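Local coordinates for protein putative serine phosphatase (Pseudomonas aeruginosa, PDB 6K4E) that probably removes phosphate from a phosphothreonine of a partner protein as the PP2C-type phosphatase of a pathway that controls biofilm formation in response to carbon availability, at residues F233-D238 with L296-D301. Residues are numbered along the deposited sequence; the frame is centred on the assembly and turned at random.
With MG (magnesium ion), chain H; MG (magnesium ion), chain F.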
loop_
_atom_site.group_PDB
_atom_site.type_symbol
_atom_site.label_atom_id
_atom_site.label_comp_id
_atom_site.label_asym_id
_atom_site.label_seq_id
_atom_site.Cartn_x
_atom_site.Cartn_y
_atom_site.Cartn_z
ATOM N N PHE B 233 27.624 8.716 6.315
ATOM C CA PHE B 233 26.532 8.257 7.162
ATOM C C PHE B 233 25.900 7.058 6.515
ATOM O O PHE B 233 25.991 6.912 5.296
ATOM C CB PHE B 233 25.491 9.374 7.398
ATOM C CG PHE B 233 26.049 10.569 8.134
ATOM C CD1 PHE B 233 26.664 11.606 7.443
ATOM C CD2 PHE B 233 26.034 10.621 9.524
ATOM C CE1 PHE B 233 27.233 12.680 8.123
ATOM C CE2 PHE B 233 26.610 11.701 10.207
ATOM C CZ PHE B 233 27.188 12.729 9.496
ATOM N N TYR B 234 25.363 6.135 7.343
ATOM C CA TYR B 234 24.831 4.877 6.851
ATOM C C TYR B 234 23.597 4.520 7.593
ATOM O O TYR B 234 23.601 4.453 8.817
ATOM C CB TYR B 234 25.841 3.727 7.041
ATOM C CG TYR B 234 27.198 3.991 6.451
ATOM C CD1 TYR B 234 28.178 4.659 7.182
ATOM C CD2 TYR B 234 27.515 3.565 5.157
ATOM C CE1 TYR B 234 29.441 4.895 6.641
ATOM C CE2 TYR B 234 28.758 3.839 4.593
ATOM C CZ TYR B 234 29.720 4.478 5.352
ATOM O OH TYR B 234 30.935 4.730 4.809
ATOM N N LEU B 235 22.540 4.248 6.832
ATOM C CA LEU B 235 21.249 3.845 7.352
ATOM C C LEU B 235 21.006 2.472 6.794
ATOM O O LEU B 235 20.766 2.346 5.606
ATOM C CB LEU B 235 20.156 4.832 6.887
ATOM C CG LEU B 235 20.048 6.123 7.695
ATOM C CD1 LEU B 235 19.106 7.119 7.012
ATOM C CD2 LEU B 235 19.566 5.858 9.133
ATOM N N SER B 236 21.059 1.446 7.634
ATOM C CA SER B 236 20.832 0.091 7.172
ATOM C C SER B 236 19.729 -0.572 7.979
ATOM O O SER B 236 19.653 -0.372 9.181
ATOM C CB SER B 236 22.116 -0.732 7.299
ATOM O OG SER B 236 21.870 -2.114 7.096
ATOM N N THR B 237 18.930 -1.434 7.337
ATOM C CA THR B 237 17.941 -2.261 8.052
ATOM C C THR B 237 18.713 -3.441 8.639
ATOM O O THR B 237 19.909 -3.591 8.356
ATOM C CB THR B 237 16.807 -2.719 7.117
ATOM O OG1 THR B 237 17.373 -3.432 6.009
ATOM C CG2 THR B 237 15.959 -1.530 6.584
ATOM N N ASP B 238 18.050 -4.299 9.454
ATOM C CA ASP B 238 18.753 -5.430 10.045
ATOM C C ASP B 238 19.240 -6.516 9.041
ATOM O O ASP B 238 20.067 -7.329 9.407
ATOM C CB ASP B 238 17.881 -6.068 11.157
ATOM C CG ASP B 238 16.554 -6.610 10.689
ATOM O OD1 ASP B 238 16.328 -6.656 9.446
ATOM O OD2 ASP B 238 15.732 -6.996 11.554
ATOM N N LEU B 296 21.258 2.651 2.861
ATOM C CA LEU B 296 21.203 3.970 2.260
ATOM C C LEU B 296 22.292 4.798 2.910
ATOM O O LEU B 296 22.330 4.956 4.134
ATOM C CB LEU B 296 19.806 4.612 2.406
ATOM C CG LEU B 296 19.544 5.940 1.679
ATOM C CD1 LEU B 296 20.156 5.971 0.277
ATOM C CD2 LEU B 296 18.068 6.261 1.668
ATOM N N SER B 297 23.252 5.225 2.083
ATOM C CA SER B 297 24.383 5.983 2.564
ATOM C C SER B 297 24.378 7.328 1.935
ATOM O O SER B 297 23.904 7.465 0.820
ATOM C CB SER B 297 25.687 5.248 2.280
ATOM O OG SER B 297 26.831 5.971 2.707
ATOM N N PHE B 298 24.876 8.323 2.676
ATOM C CA PHE B 298 24.966 9.738 2.309
ATOM C C PHE B 298 26.165 10.381 2.979
ATOM O O PHE B 298 26.593 9.937 4.034
ATOM C CB PHE B 298 23.664 10.472 2.642
ATOM C CG PHE B 298 23.220 10.447 4.088
ATOM C CD1 PHE B 298 22.552 9.344 4.615
ATOM C CD2 PHE B 298 23.414 11.545 4.906
ATOM C CE1 PHE B 298 22.111 9.337 5.952
ATOM C CE2 PHE B 298 22.979 11.530 6.237
ATOM C CZ PHE B 298 22.316 10.434 6.753
ATOM N N ARG B 299 26.761 11.382 2.340
ATOM C CA ARG B 299 27.962 11.996 2.874
ATOM C C ARG B 299 27.869 13.514 2.869
ATOM O O ARG B 299 27.320 14.089 1.930
ATOM C CB ARG B 299 29.177 11.506 2.057
ATOM C CG ARG B 299 30.484 12.210 2.366
ATOM C CD ARG B 299 31.637 11.470 1.778
ATOM N NE ARG B 299 32.852 12.278 1.791
ATOM C CZ ARG B 299 33.909 12.036 2.556
ATOM N NH1 ARG B 299 33.903 11.012 3.403
ATOM N NH2 ARG B 299 34.979 12.815 2.485
ATOM N N PHE B 300 28.412 14.156 3.928
ATOM C CA PHE B 300 28.480 15.609 4.003
ATOM C C PHE B 300 29.884 16.070 3.656
ATOM O O PHE B 300 30.860 15.555 4.197
ATOM C CB PHE B 300 27.986 16.191 5.351
ATOM C CG PHE B 300 27.914 17.708 5.314
ATOM C CD1 PHE B 300 26.932 18.358 4.566
ATOM C CD2 PHE B 300 28.880 18.483 5.956
ATOM C CE1 PHE B 300 26.906 19.753 4.479
ATOM C CE2 PHE B 300 28.853 19.877 5.865
ATOM C CZ PHE B 300 27.866 20.505 5.131
ATOM N N ASP B 301 29.958 17.009 2.694
ATOM C CA ASP B 301 31.141 17.648 2.100
ATOM C C ASP B 301 32.319 16.696 1.883
ATOM O O ASP B 301 32.322 15.952 0.904
ATOM C CB ASP B 301 31.561 18.890 2.896
ATOM C CG ASP B 301 30.910 20.184 2.429
ATOM O OD1 ASP B 301 29.705 20.155 2.084
ATOM O OD2 ASP B 301 31.601 21.230 2.428
HETATM MG MG MG H . 15.434 -6.524 13.733
HETATM MG MG MG F . 14.381 -7.107 8.228
HETATM O O HOH W 1 13.461 -7.791 9.945
HETATM O O HOH W 2 15.291 -6.023 6.444
HETATM O O HOH W 3 12.617 -7.892 7.379
HETATM O O HOH W 4 14.637 -8.667 13.600
HETATM O O HOH W 5 13.115 -6.450 13.415
#
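Phe233 to Leu235 and Leu296 to Phe298 form an antiparallel ladder between neighbouring strands, 231-236 and 293-300, in one of the two sheets of the PP2C beta sandwich. It is a worked example of a sandwich strand that is paired in the core and leads, two residues past its end, to a metal ligand, Asp238. Phe233 with Phe298 and Leu235 with Leu296 are hydrogen-bonded pairs; Tyr234 with Ser297 is the non-hydrogen-bonded pair between them. At one end Phe233 N reaches Phe298 O at 2.8 Å, and at the other Leu296 N gives a nearly straight bond to Leu235 O (174° at the hydrogen).

Phe233, Leu235, Leu296 and Phe298 share a face of the sheet, where Leu296 and Phe298 pack on Ile108 of the opposing sheet. The Phe298 CG sits between its backbone N and carbonyl carbon (chi1 59°), which swings the ring across to the neighbouring strand. Phe233 CB rests over one face of that ring, 3.5 Å from its centroid, in a CH-pi contact. The two phenyl planes are nearly parallel (16°) but slid apart, with little overlap, while Leu235 CD1 meets Phe298 CE1 at 3.9 Å.

Tyr234 and Ser297 occupy the reverse face, with Tyr234 OH hydrogen-bonded to Gln272 OE1. Beyond the ladder, Asp238 bridges two magnesium ions, one through each carboxylate oxygen; Asp112 and Asp291 join it at the ion held by OD1. Back in the strands, Phe233 O accepts twice: Phe298 N approaches from above the carbonyl plane, and Ser297 OG donates from 2.9 Å, nearly in line with the C=O bond.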